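Local coordinates for heavy metal cation tricomponent efflux pump ZneA(CzcA-like) (Cupriavidus metallidurans, PDB 4K0J), which exports zinc ions in exchange for protons, as the inner-membrane RND component of a tricomponent heavy-metal efflux system, at residues C[45-50]-C[126-131]; C[65-70]-C[799-804]; C[74-79]-C[95-100]; C[134-139]-C[283-288]. One frame throughout, in Å; residues are numbered along the deposited sequence.

Contact 1 of 4, residues C[45-50]-C[126-131]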
loop_
_atom_site.group_PDB
_atom_site.type_symbol
_atom_site.label_atom_id
_atom_site.label_comp_id
_atom_site.label_asym_id
_atom_site.label_seq_id
_atom_site.Cartn_x
_atom_site.Cartn_y
_atom_site.Cartn_z
ATOM N N THR C 45 -3.852 1.040 -16.990
ATOM C CA THR C 45 -4.269 0.369 -15.766
ATOM C C THR C 45 -5.775 0.123 -15.745
ATOM O O THR C 45 -6.562 1.045 -15.524
ATOM C CB THR C 45 -3.891 1.189 -14.541
ATOM O OG1 THR C 45 -2.609 1.786 -14.758
ATOM C CG2 THR C 45 -3.836 0.301 -13.311
ATOM N N THR C 46 -6.168 -1.128 -15.970
ATOM C CA THR C 46 -7.581 -1.494 -16.031
ATOM C C THR C 46 -7.923 -2.716 -15.186
ATOM O O THR C 46 -7.058 -3.530 -14.868
ATOM C CB THR C 46 -8.033 -1.759 -17.481
ATOM O OG1 THR C 46 -9.355 -2.306 -17.471
ATOM C CG2 THR C 46 -7.093 -2.740 -18.168
ATOM N N SER C 47 -9.194 -2.834 -14.829
ATOM C CA SER C 47 -9.681 -3.990 -14.096
ATOM C C SER C 47 -11.183 -4.117 -14.287
ATOM O O SER C 47 -11.899 -3.113 -14.331
ATOM C CB SER C 47 -9.345 -3.875 -12.612
ATOM O OG SER C 47 -9.677 -5.068 -11.932
ATOM N N GLN C 48 -11.661 -5.350 -14.417
ATOM C CA GLN C 48 -13.088 -5.588 -14.626
ATOM C C GLN C 48 -13.707 -6.480 -13.545
ATOM O O GLN C 48 -13.060 -7.393 -13.018
ATOM C CB GLN C 48 -13.370 -6.136 -16.035
ATOM C CG GLN C 48 -12.294 -7.070 -16.577
ATOM C CD GLN C 48 -12.687 -7.730 -17.886
ATOM O OE1 GLN C 48 -13.795 -7.536 -18.382
ATOM N NE2 GLN C 48 -11.775 -8.522 -18.452
ATOM N N VAL C 49 -14.961 -6.183 -13.212
ATOM C CA VAL C 49 -15.722 -6.961 -12.237
ATOM C C VAL C 49 -16.752 -7.865 -12.915
ATOM O O VAL C 49 -17.489 -7.436 -13.802
ATOM C CB VAL C 49 -16.403 -6.059 -11.170
ATOM C CG1 VAL C 49 -16.909 -4.773 -11.785
ATOM C CG2 VAL C 49 -17.542 -6.800 -10.475
ATOM N N VAL C 50 -16.786 -9.123 -12.490
ATOM C CA VAL C 50 -17.648 -10.113 -13.105
ATOM C C VAL C 50 -18.752 -10.541 -12.149
ATOM O O VAL C 50 -18.494 -11.211 -11.146
ATOM C CB VAL C 50 -16.847 -11.358 -13.524
ATOM C CG1 VAL C 50 -17.634 -12.187 -14.520
ATOM C CG2 VAL C 50 -15.510 -10.947 -14.111
ATOM N N SER C 126 -17.325 -10.462 -8.586
ATOM C CA SER C 126 -15.936 -10.848 -8.356
ATOM C C SER C 126 -14.966 -9.968 -9.147
ATOM O O SER C 126 -15.386 -9.123 -9.933
ATOM C CB SER C 126 -15.743 -12.321 -8.724
ATOM O OG SER C 126 -14.392 -12.606 -9.039
ATOM N N LEU C 127 -13.668 -10.167 -8.936
ATOM C CA LEU C 127 -12.661 -9.417 -9.676
ATOM C C LEU C 127 -11.909 -10.318 -10.650
ATOM O O LEU C 127 -11.499 -11.420 -10.298
ATOM C CB LEU C 127 -11.682 -8.749 -8.720
ATOM C CG LEU C 127 -11.273 -7.332 -9.115
ATOM C CD1 LEU C 127 -12.492 -6.442 -9.158
ATOM C CD2 LEU C 127 -10.260 -6.783 -8.134
ATOM N N ASP C 128 -11.740 -9.847 -11.880
ATOM C CA ASP C 128 -11.009 -10.600 -12.894
ATOM C C ASP C 128 -9.524 -10.664 -12.521
ATOM O O ASP C 128 -9.051 -9.840 -11.747
ATOM C CB ASP C 128 -11.202 -9.964 -14.279
ATOM C CG ASP C 128 -10.230 -8.820 -14.545
ATOM O OD1 ASP C 128 -9.616 -8.800 -15.635
ATOM O OD2 ASP C 128 -10.085 -7.932 -13.679
ATOM N N PRO C 129 -8.793 -11.656 -13.054
ATOM C CA PRO C 129 -7.351 -11.785 -12.805
ATOM C C PRO C 129 -6.540 -10.542 -13.182
ATOM O O PRO C 129 -6.883 -9.836 -14.130
ATOM C CB PRO C 129 -6.946 -12.982 -13.686
ATOM C CG PRO C 129 -8.107 -13.233 -14.595
ATOM C CD PRO C 129 -9.309 -12.794 -13.832
ATOM N N LEU C 130 -5.470 -10.284 -12.436
ATOM C CA LEU C 130 -4.638 -9.105 -12.657
ATOM C C LEU C 130 -3.624 -9.335 -13.775
ATOM O O LEU C 130 -2.479 -9.738 -13.540
ATOM C CB LEU C 130 -3.932 -8.682 -11.365
ATOM C CG LEU C 130 -3.094 -7.405 -11.436
ATOM C CD1 LEU C 130 -3.931 -6.226 -11.881
ATOM C CD2 LEU C 130 -2.443 -7.108 -10.098
ATOM N N THR C 131 -4.062 -9.064 -14.998
ATOM C CA THR C 131 -3.240 -9.265 -16.177
ATOM C C THR C 131 -3.501 -8.159 -17.188
ATOM O O THR C 131 -4.569 -7.549 -17.191
ATOM C CB THR C 131 -3.525 -10.637 -16.830
ATOM O OG1 THR C 131 -2.908 -10.698 -18.119
ATOM C CG2 THR C 131 -5.021 -10.852 -17.001
#
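Asp128 OD2 has two partners: the backbone N of Gln48 donates to it at 3.1 Å (160° at the hydrogen), and Arg107 of helix 103-113 forms a salt bridge with the same oxygen. The Gln48 N-H arrives well above the carboxylate plane. The group gets there because Asp128 CG stands between its own N and carbonyl carbon (chi1 85°), which lifts the carboxylate toward the neighbouring strand. Asp128 also returns its backbone N to Gln48 O at 3.0 Å, nearly along the C=O axis. Both polar groups of the Gln48 backbone are thus satisfied by a single residue, a place suited to a short acid that can mimic a strand partner. The attached arginine probably favours the charged carboxylate.

Beyond this point regular antiparallel pairing takes over. Val50 and Ser126 form a hydrogen-bonded pair, with Val50 N to Ser126 O and Ser126 N to Val50 O both 2.9 Å. Val49 and Leu127 form the adjoining non-hydrogen-bonded pair. Their side chains share one face, where Leu127 CD1 lies 4.4 Å from Val49 CB; branched aliphatic residues suit that sheltered side. Ser126, small and polar, fits the exposed end of the strand.

This is the edge of the antiparallel sheet in what corresponds to the PN1 part of the RND porter domain. Strand 126-127 is the outermost within the chain and strand 46-52 lies next to it, with strand 90-97 on its far side, while helix 103-113 receives Leu127 on Leu110 and Arg107.

Contact 2 of 4, residues C[65-70]-C[799-804]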
loop_
_atom_site.group_PDB
_atom_site.type_symbol
_atom_site.label_atom_id
_atom_site.label_comp_id
_atom_site.label_asym_id
_atom_site.label_seq_id
_atom_site.Cartn_x
_atom_site.Cartn_y
_atom_site.Cartn_z
ATOM N N ILE C 65 -28.561 -5.070 -11.591
ATOM C CA ILE C 65 -27.211 -5.513 -11.276
ATOM C C ILE C 65 -26.168 -4.517 -11.762
ATOM O O ILE C 65 -25.464 -3.908 -10.959
ATOM C CB ILE C 65 -26.924 -6.909 -11.862
ATOM C CG1 ILE C 65 -28.074 -7.863 -11.546
ATOM C CG2 ILE C 65 -25.635 -7.464 -11.300
ATOM C CD1 ILE C 65 -28.266 -8.084 -10.072
ATOM N N THR C 66 -26.080 -4.345 -13.076
ATOM C CA THR C 66 -25.078 -3.465 -13.667
ATOM C C THR C 66 -25.289 -2.001 -13.278
ATOM O O THR C 66 -24.328 -1.259 -13.099
ATOM C CB THR C 66 -25.056 -3.591 -15.203
ATOM O OG1 THR C 66 -24.931 -4.969 -15.566
ATOM C CG2 THR C 66 -23.893 -2.823 -15.791
ATOM N N ILE C 67 -26.547 -1.595 -13.132
ATOM C CA ILE C 67 -26.870 -0.197 -12.841
ATOM C C ILE C 67 -26.406 0.333 -11.467
ATOM O O ILE C 67 -25.681 1.330 -11.413
ATOM C CB ILE C 67 -28.367 0.106 -13.070
ATOM C CG1 ILE C 67 -28.722 -0.113 -14.535
ATOM C CG2 ILE C 67 -28.686 1.538 -12.675
ATOM C CD1 ILE C 67 -28.215 0.986 -15.436
ATOM N N PRO C 68 -26.811 -0.322 -10.356
ATOM C CA PRO C 68 -26.396 0.216 -9.051
ATOM C C PRO C 68 -24.893 0.040 -8.797
ATOM O O PRO C 68 -24.252 0.868 -8.126
ATOM C CB PRO C 68 -27.202 -0.629 -8.064
ATOM C CG PRO C 68 -27.396 -1.928 -8.763
ATOM C CD PRO C 68 -27.582 -1.573 -10.209
ATOM N N LEU C 69 -24.352 -1.051 -9.333
ATOM C CA LEU C 69 -22.921 -1.288 -9.337
ATOM C C LEU C 69 -22.228 -0.155 -10.065
ATOM O O LEU C 69 -21.214 0.343 -9.609
ATOM C CB LEU C 69 -22.592 -2.612 -10.018
ATOM C CG LEU C 69 -22.358 -3.814 -9.111
ATOM C CD1 LEU C 69 -23.592 -4.115 -8.278
ATOM C CD2 LEU C 69 -21.961 -5.021 -9.940
ATOM N N GLU C 70 -22.781 0.255 -11.201
ATOM C CA GLU C 70 -22.207 1.359 -11.960
ATOM C C GLU C 70 -22.279 2.653 -11.153
ATOM O O GLU C 70 -21.352 3.464 -11.192
ATOM C CB GLU C 70 -22.895 1.514 -13.322
ATOM C CG GLU C 70 -22.196 2.484 -14.268
ATOM C CD GLU C 70 -22.686 2.375 -15.701
ATOM O OE1 GLU C 70 -22.462 3.326 -16.483
ATOM O OE2 GLU C 70 -23.284 1.334 -16.047
ATOM N N ILE C 799 -26.481 -5.451 -23.642
ATOM C CA ILE C 799 -26.679 -4.040 -23.316
ATOM C C ILE C 799 -25.370 -3.420 -22.848
ATOM O O ILE C 799 -24.830 -3.815 -21.817
ATOM C CB ILE C 799 -27.721 -3.858 -22.205
ATOM C CG1 ILE C 799 -29.039 -4.533 -22.590
ATOM C CG2 ILE C 799 -27.927 -2.383 -21.917
ATOM C CD1 ILE C 799 -29.924 -4.855 -21.408
ATOM N N THR C 800 -24.859 -2.452 -23.601
ATOM C CA THR C 800 -23.580 -1.835 -23.263
ATOM C C THR C 800 -23.744 -0.400 -22.767
ATOM O O THR C 800 -24.146 0.485 -23.521
ATOM C CB THR C 800 -22.588 -1.856 -24.455
ATOM O OG1 THR C 800 -23.040 -0.973 -25.487
ATOM C CG2 THR C 800 -22.457 -3.254 -25.024
ATOM N N ARG C 801 -23.423 -0.174 -21.496
ATOM C CA ARG C 801 -23.514 1.164 -20.913
ATOM C C ARG C 801 -22.128 1.732 -20.599
ATOM O O ARG C 801 -21.346 1.123 -19.865
ATOM C CB ARG C 801 -24.391 1.149 -19.657
ATOM C CG ARG C 801 -25.603 2.065 -19.741
ATOM C CD ARG C 801 -26.500 1.945 -18.517
ATOM N NE ARG C 801 -25.924 2.562 -17.323
ATOM C CZ ARG C 801 -26.288 3.747 -16.836
ATOM N NH1 ARG C 801 -27.231 4.458 -17.442
ATOM N NH2 ARG C 801 -25.709 4.223 -15.740
ATOM N N GLU C 802 -21.831 2.896 -21.173
ATOM C CA GLU C 802 -20.538 3.553 -20.977
ATOM C C GLU C 802 -20.713 4.984 -20.502
ATOM O O GLU C 802 -21.383 5.780 -21.162
ATOM C CB GLU C 802 -19.729 3.551 -22.273
ATOM C CG GLU C 802 -18.637 4.609 -22.318
ATOM C CD GLU C 802 -17.888 4.614 -23.633
ATOM O OE1 GLU C 802 -17.651 5.715 -24.178
ATOM O OE2 GLU C 802 -17.539 3.517 -24.122
ATOM N N MET C 803 -20.094 5.306 -19.370
ATOM C CA MET C 803 -20.246 6.615 -18.740
ATOM C C MET C 803 -21.713 6.922 -18.479
ATOM O O MET C 803 -22.165 8.052 -18.675
ATOM C CB MET C 803 -19.619 7.719 -19.594
ATOM C CG MET C 803 -18.113 7.788 -19.491
ATOM S SD MET C 803 -17.591 7.914 -17.775
ATOM C CE MET C 803 -15.825 8.040 -17.974
ATOM N N ASN C 804 -22.447 5.897 -18.051
ATOM C CA ASN C 804 -23.862 6.020 -17.717
ATOM C C ASN C 804 -24.710 6.434 -18.908
ATOM O O ASN C 804 -25.647 7.221 -18.787
ATOM C CB ASN C 804 -24.043 6.972 -16.541
ATOM C CG ASN C 804 -22.981 6.777 -15.488
ATOM O OD1 ASN C 804 -22.288 7.717 -15.107
ATOM N ND2 ASN C 804 -22.826 5.541 -15.031
#
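Glu70 and Arg801 form a salt bridge in which Arg801 NE donates to Glu70 OE2 at 3.2 Å. The bond is nearly straight, 165° at the hydrogen, and lies close to the guanidinium plane, but it comes from above the carboxylate plane, and the two planes are 55° apart. The other oxygen, OE1, takes two weak, bent bonds from Asn804, one from ND2 at 2.7 Å and one from the backbone N at 3.0 Å. With CG anti to the backbone N (chi1 -170°) and the rest of the chain extended, the long glutamate spans the distance from the helix to the strand end. Ser84 OG lies within hydrogen-bonding distance of both Glu70 OE2 and Arg801 O, two acceptors that must share its one proton.

Ile67 CD1 covers one face of the Arg801 guanidinium, 3.4 Å above its plane, and Asn804 CA lies over the opposite face. The apolar cover leaves the edge for Glu70. Asp749 of the second subunit packs on Ile67.

Helix 62-73 lies against the antiparallel sheet of the RND porter domain, packing through Thr66 and Glu70 on strand 79-87, which sits beside strand 788-802.

Contact 3 of 4, residues C[74-79]-C[95-100]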
loop_
_atom_site.group_PDB
_atom_site.type_symbol
_atom_site.label_atom_id
_atom_site.label_comp_id
_atom_site.label_asym_id
_atom_site.label_seq_id
_atom_site.Cartn_x
_atom_site.Cartn_y
_atom_site.Cartn_z
ATOM N N MET C 74 -18.678 4.045 -10.135
ATOM C CA MET C 74 -18.338 5.279 -10.855
ATOM C C MET C 74 -17.508 6.221 -9.980
ATOM O O MET C 74 -16.692 6.994 -10.481
ATOM C CB MET C 74 -19.602 5.989 -11.356
ATOM C CG MET C 74 -19.358 7.306 -12.095
ATOM S SD MET C 74 -18.551 7.138 -13.704
ATOM C CE MET C 74 -18.327 8.853 -14.169
ATOM N N GLY C 75 -17.704 6.125 -8.669
ATOM C CA GLY C 75 -17.018 6.983 -7.725
ATOM C C GLY C 75 -15.675 6.481 -7.221
ATOM O O GLY C 75 -15.093 7.093 -6.326
ATOM N N VAL C 76 -15.174 5.377 -7.773
ATOM C CA VAL C 76 -13.846 4.910 -7.380
ATOM C C VAL C 76 -12.800 5.953 -7.750
ATOM O O VAL C 76 -12.870 6.568 -8.815
ATOM C CB VAL C 76 -13.461 3.539 -7.994
ATOM C CG1 VAL C 76 -14.441 2.466 -7.557
ATOM C CG2 VAL C 76 -13.368 3.616 -9.516
ATOM N N PRO C 77 -11.838 6.179 -6.849
ATOM C CA PRO C 77 -10.773 7.147 -7.103
ATOM C C PRO C 77 -9.895 6.713 -8.268
ATOM O O PRO C 77 -9.706 5.518 -8.491
ATOM C CB PRO C 77 -9.971 7.124 -5.804
ATOM C CG PRO C 77 -10.277 5.804 -5.196
ATOM C CD PRO C 77 -11.708 5.560 -5.521
ATOM N N GLY C 78 -9.379 7.686 -9.011
ATOM C CA GLY C 78 -8.471 7.409 -10.106
ATOM C C GLY C 78 -9.145 6.830 -11.333
ATOM O O GLY C 78 -8.473 6.400 -12.267
ATOM N N MET C 79 -10.473 6.821 -11.339
ATOM C CA MET C 79 -11.212 6.300 -12.481
ATOM C C MET C 79 -11.057 7.216 -13.694
ATOM O O MET C 79 -11.026 8.436 -13.555
ATOM C CB MET C 79 -12.689 6.144 -12.130
ATOM C CG MET C 79 -13.486 5.380 -13.171
ATOM S SD MET C 79 -14.999 6.221 -13.659
ATOM C CE MET C 79 -14.335 7.601 -14.589
ATOM N N VAL C 95 -13.434 -1.172 -15.876
ATOM C CA VAL C 95 -12.982 0.141 -15.426
ATOM C C VAL C 95 -11.526 0.369 -15.782
ATOM O O VAL C 95 -10.666 -0.409 -15.387
ATOM C CB VAL C 95 -13.136 0.328 -13.906
ATOM C CG1 VAL C 95 -12.415 1.596 -13.455
ATOM C CG2 VAL C 95 -14.600 0.388 -13.527
ATOM N N VAL C 96 -11.255 1.432 -16.533
ATOM C CA VAL C 96 -9.884 1.842 -16.797
ATOM C C VAL C 96 -9.596 3.122 -16.019
ATOM O O VAL C 96 -10.449 4.005 -15.923
ATOM C CB VAL C 96 -9.597 1.989 -18.314
ATOM C CG1 VAL C 96 -10.873 1.819 -19.121
ATOM C CG2 VAL C 96 -8.929 3.322 -18.629
ATOM N N PHE C 97 -8.396 3.192 -15.447
ATOM C CA PHE C 97 -8.017 4.259 -14.520
ATOM C C PHE C 97 -7.147 5.334 -15.165
ATOM O O PHE C 97 -6.760 5.222 -16.327
ATOM C CB PHE C 97 -7.276 3.673 -13.319
ATOM C CG PHE C 97 -8.121 2.776 -12.458
ATOM C CD1 PHE C 97 -8.393 1.475 -12.842
ATOM C CD2 PHE C 97 -8.631 3.232 -11.256
ATOM C CE1 PHE C 97 -9.167 0.651 -12.050
ATOM C CE2 PHE C 97 -9.403 2.406 -10.457
ATOM C CZ PHE C 97 -9.670 1.115 -10.855
ATOM N N LYS C 98 -6.854 6.383 -14.404
ATOM C CA LYS C 98 -5.948 7.428 -14.865
ATOM C C LYS C 98 -4.529 6.900 -14.772
ATOM O O LYS C 98 -4.297 5.865 -14.161
ATOM C CB LYS C 98 -6.098 8.699 -14.022
ATOM C CG LYS C 98 -7.022 9.754 -14.618
ATOM C CD LYS C 98 -6.454 10.327 -15.914
ATOM C CE LYS C 98 -7.380 11.380 -16.516
ATOM N NZ LYS C 98 -6.897 11.857 -17.844
ATOM N N ASP C 99 -3.581 7.604 -15.381
ATOM C CA ASP C 99 -2.184 7.184 -15.332
ATOM C C ASP C 99 -1.515 7.545 -14.008
ATOM O O ASP C 99 -1.794 8.594 -13.415
ATOM C CB ASP C 99 -1.394 7.744 -16.514
ATOM C CG ASP C 99 -1.270 6.749 -17.650
ATOM O OD1 ASP C 99 -2.098 5.811 -17.712
ATOM O OD2 ASP C 99 -0.346 6.900 -18.476
ATOM N N GLY C 100 -0.633 6.660 -13.552
ATOM C CA GLY C 100 0.004 6.812 -12.259
ATOM C C GLY C 100 -0.731 6.009 -11.207
ATOM O O GLY C 100 -0.235 5.816 -10.096
#
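Gly78 O accepts the backbone N-H of Lys98 at 2.7 Å, the bond that fastens the loop 74-79 to the end of strand 90-97. Beside it lies Phe97, whose CG stands anti to the carbonyl carbon (chi1 -65°). This turn of the side chain lays the ring along the loop, where its rim meets backbone oxygens: Gly78 O is 3.3 Å from CD2, and Pro77 O lies in the ring plane, 3.7 Å from CE2. Weakly positive ring hydrogens make such an edge a natural neighbour for carbonyl oxygens. Val76 adds an apolar touch, its CG2 being 4.3 Å from Phe97 CE2.

Val76 to Met79 is a type II beta turn, closed by a weak Met79 N to Val76 O bond. Proline suits the second position with its fixed phi, and glycine the third, where phi is 74°. The turn links helix 62-73 to strand 79-87, the first arm of a hairpin whose second arm is strand 90-97, part of the alpha/beta fold of the RND porter domain. Met79 and Phe97 form a non-hydrogen-bonded pair whose side chains diverge.

Met79 holds its CG anti to the backbone N (chi1 -170°) and then bends. The Met79 side chain thereby crosses that of Val95 at about a right angle, with Met79 CG 3.9 Å from Val95 CG1, and a flexible unbranched chain can make that bend. The same Val95 CG1 lies over one face of the Phe97 ring. Helix 103-113 adjoins through Ser106 on Phe97, and Tyr104 of the second subunit packs on Pro77.

Contact 4 of 4, residues C[134-139]-C[283-288]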
loop_
_atom_site.group_PDB
_atom_site.type_symbol
_atom_site.label_atom_id
_atom_site.label_comp_id
_atom_site.label_asym_id
_atom_site.label_seq_id
_atom_site.Cartn_x
_atom_site.Cartn_y
_atom_site.Cartn_z
ATOM N N ILE C 134 -2.176 -7.828 -22.990
ATOM C CA ILE C 134 -1.076 -8.500 -23.671
ATOM C C ILE C 134 -0.398 -9.519 -22.756
ATOM O O ILE C 134 0.774 -9.847 -22.941
ATOM C CB ILE C 134 -0.014 -7.503 -24.156
ATOM C CG1 ILE C 134 0.671 -6.823 -22.972
ATOM C CG2 ILE C 134 -0.634 -6.472 -25.078
ATOM C CD1 ILE C 134 1.992 -6.198 -23.330
ATOM N N GLY C 135 -1.139 -10.020 -21.774
ATOM C CA GLY C 135 -0.597 -10.979 -20.834
ATOM C C GLY C 135 -0.729 -12.416 -21.298
ATOM O O GLY C 135 -0.174 -13.322 -20.684
ATOM N N GLU C 136 -1.456 -12.625 -22.389
ATOM C CA GLU C 136 -1.746 -13.969 -22.879
ATOM C C GLU C 136 -0.560 -14.541 -23.660
ATOM O O GLU C 136 -0.554 -14.549 -24.893
ATOM C CB GLU C 136 -3.005 -13.928 -23.742
ATOM C CG GLU C 136 -4.210 -13.344 -23.018
ATOM C CD GLU C 136 -5.250 -12.782 -23.963
ATOM O OE1 GLU C 136 -4.867 -12.231 -25.021
ATOM O OE2 GLU C 136 -6.453 -12.888 -23.645
ATOM N N ILE C 137 0.433 -15.045 -22.934
ATOM C CA ILE C 137 1.755 -15.249 -23.514
ATOM C C ILE C 137 2.027 -16.636 -24.081
ATOM O O ILE C 137 3.013 -16.833 -24.790
ATOM C CB ILE C 137 2.863 -14.896 -22.506
ATOM C CG1 ILE C 137 2.676 -15.683 -21.209
ATOM C CG2 ILE C 137 2.872 -13.400 -22.219
ATOM C CD1 ILE C 137 3.752 -15.394 -20.178
ATOM N N TYR C 138 1.162 -17.598 -23.784
ATOM C CA TYR C 138 1.409 -18.968 -24.217
ATOM C C TYR C 138 0.114 -19.727 -24.469
ATOM O O TYR C 138 -0.468 -20.308 -23.553
ATOM C CB TYR C 138 2.260 -19.690 -23.176
ATOM C CG TYR C 138 2.674 -21.097 -23.547
ATOM C CD1 TYR C 138 1.985 -22.197 -23.053
ATOM C CD2 TYR C 138 3.768 -21.327 -24.367
ATOM C CE1 TYR C 138 2.366 -23.487 -23.376
ATOM C CE2 TYR C 138 4.160 -22.613 -24.692
ATOM C CZ TYR C 138 3.454 -23.689 -24.196
ATOM O OH TYR C 138 3.843 -24.971 -24.519
ATOM N N ARG C 139 -0.335 -19.713 -25.719
ATOM C CA ARG C 139 -1.542 -20.432 -26.116
ATOM C C ARG C 139 -1.196 -21.847 -26.541
ATOM O O ARG C 139 -0.212 -22.062 -27.243
ATOM C CB ARG C 139 -2.251 -19.692 -27.249
ATOM C CG ARG C 139 -2.905 -18.403 -26.797
ATOM C CD ARG C 139 -3.479 -17.621 -27.954
ATOM N NE ARG C 139 -4.206 -16.448 -27.482
ATOM C CZ ARG C 139 -5.501 -16.448 -27.181
ATOM N NH1 ARG C 139 -6.209 -17.564 -27.313
ATOM N NH2 ARG C 139 -6.087 -15.333 -26.753
ATOM N N ILE C 283 -4.956 -20.626 -22.029
ATOM C CA ILE C 283 -4.353 -19.315 -22.225
ATOM C C ILE C 283 -3.592 -18.903 -20.961
ATOM O O ILE C 283 -4.198 -18.627 -19.915
ATOM C CB ILE C 283 -5.429 -18.257 -22.537
ATOM C CG1 ILE C 283 -6.440 -18.801 -23.550
ATOM C CG2 ILE C 283 -4.792 -16.979 -23.041
ATOM C CD1 ILE C 283 -7.580 -17.850 -23.870
ATOM N N THR C 284 -2.265 -18.879 -21.056
ATOM C CA THR C 284 -1.423 -18.539 -19.917
ATOM C C THR C 284 -1.367 -17.035 -19.739
ATOM O O THR C 284 -0.846 -16.316 -20.596
ATOM C CB THR C 284 -0.002 -19.073 -20.095
ATOM O OG1 THR C 284 -0.056 -20.478 -20.372
ATOM C CG2 THR C 284 0.821 -18.824 -18.833
ATOM N N LEU C 285 -1.906 -16.565 -18.621
ATOM C CA LEU C 285 -2.053 -15.136 -18.398
ATOM C C LEU C 285 -0.906 -14.567 -17.586
ATOM O O LEU C 285 -0.779 -14.841 -16.391
ATOM C CB LEU C 285 -3.381 -14.839 -17.709
ATOM C CG LEU C 285 -4.586 -15.465 -18.412
ATOM C CD1 LEU C 285 -5.891 -15.061 -17.740
ATOM C CD2 LEU C 285 -4.588 -15.076 -19.874
ATOM N N LEU C 286 -0.075 -13.771 -18.253
ATOM C CA LEU C 286 1.033 -13.092 -17.610
ATOM C C LEU C 286 0.510 -12.146 -16.539
ATOM O O LEU C 286 -0.266 -11.235 -16.837
ATOM C CB LEU C 286 1.847 -12.309 -18.643
ATOM C CG LEU C 286 3.088 -11.586 -18.117
ATOM C CD1 LEU C 286 4.237 -12.563 -17.904
ATOM C CD2 LEU C 286 3.488 -10.464 -19.055
ATOM N N LEU C 287 0.928 -12.386 -15.296
ATOM C CA LEU C 287 0.628 -11.498 -14.178
ATOM C C LEU C 287 1.116 -10.104 -14.508
ATOM O O LEU C 287 2.174 -9.939 -15.110
ATOM C CB LEU C 287 1.305 -11.995 -12.897
ATOM C CG LEU C 287 1.359 -11.015 -11.721
ATOM C CD1 LEU C 287 -0.041 -10.724 -11.193
ATOM C CD2 LEU C 287 2.258 -11.519 -10.615
ATOM N N LYS C 288 0.335 -9.105 -14.122
ATOM C CA LYS C 288 0.651 -7.723 -14.444
ATOM C C LYS C 288 2.013 -7.314 -13.897
ATOM O O LYS C 288 2.368 -7.663 -12.772
ATOM C CB LYS C 288 -0.432 -6.792 -13.896
ATOM C CG LYS C 288 -0.345 -5.358 -14.399
ATOM C CD LYS C 288 -0.453 -5.297 -15.916
ATOM C CE LYS C 288 -0.437 -3.860 -16.397
ATOM N NZ LYS C 288 -1.396 -3.052 -15.608
#
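Ile137 and Thr284 are joined by a backbone bond, Ile137 N to Thr284 O at 3.0 Å, with the donor meeting the oxygen almost head-on (170° at the oxygen). Leu286 N donates to Gly135 O in the next step; its modelled length is too short to be trusted at this resolution. Farther along, Tyr138 O takes a bond from Thr284 OG1 at 3.2 Å, in the carbonyl plane on a lone pair, and a weak one from Thr284 N. The hydroxyl reaches it because OG1 is anti to the carbonyl carbon (chi1 -54°). Threonine suits the spot because its hydroxyl gives Tyr138 O a side-chain donor.

Apolar packing occupies both sides of the strand pair. Ile137 and Leu286 cross at about a right angle, their CD1 atoms 3.7 Å apart, near Met296 and Pro292 of helix 292-310. Opposite them the methylenes of Glu136 serve as hydrocarbon: CB lies 3.6 Å from Ile283 CG2, and CG is 3.6 Å from Leu285 CD2.

Charge enters on this same face. The guanidinium of Arg139 has Ile283 CG2 over its centre, 4.2 Å above the plane, while NH2 makes a long salt bridge of 3.8 Å to Glu136 OE1. NH1 has weak hydrogen bonds to Gln593 and Tyr320.

These strands, 135-143 and 280-287, belong to what corresponds to the PN2 part of the porter domain. The chemistry implies a buried seam in which aliphatic chains shield the backbone bonds, and arginine and glutamate bring charge in by laying their carbon or flat surfaces against isoleucine.

Contacts 1, 2 and 3 reach one antiparallel sheet, whereas contact 4 belongs to another. Contact 3 joins contact 1 through neighbouring strands, with probable hydrogen bonds from Phe97 N to Thr45 O (2.8 Å) and Ser47 N to Val95 O (2.9 Å). Contact 2 meets contact 3 through methionines, Met803 CE lying 3.7 Å from Met79 CE, and both touch the second subunit. Contact 1 bridges to the other sheet: Leu130 O is 2.9 Å from Lys288 N, and Thr131 OG1 is 3.0 Å from Leu286 O, both probable hydrogen bonds. Contacts 2 and 4 are the farthest apart, their centres about 28 Å from each other.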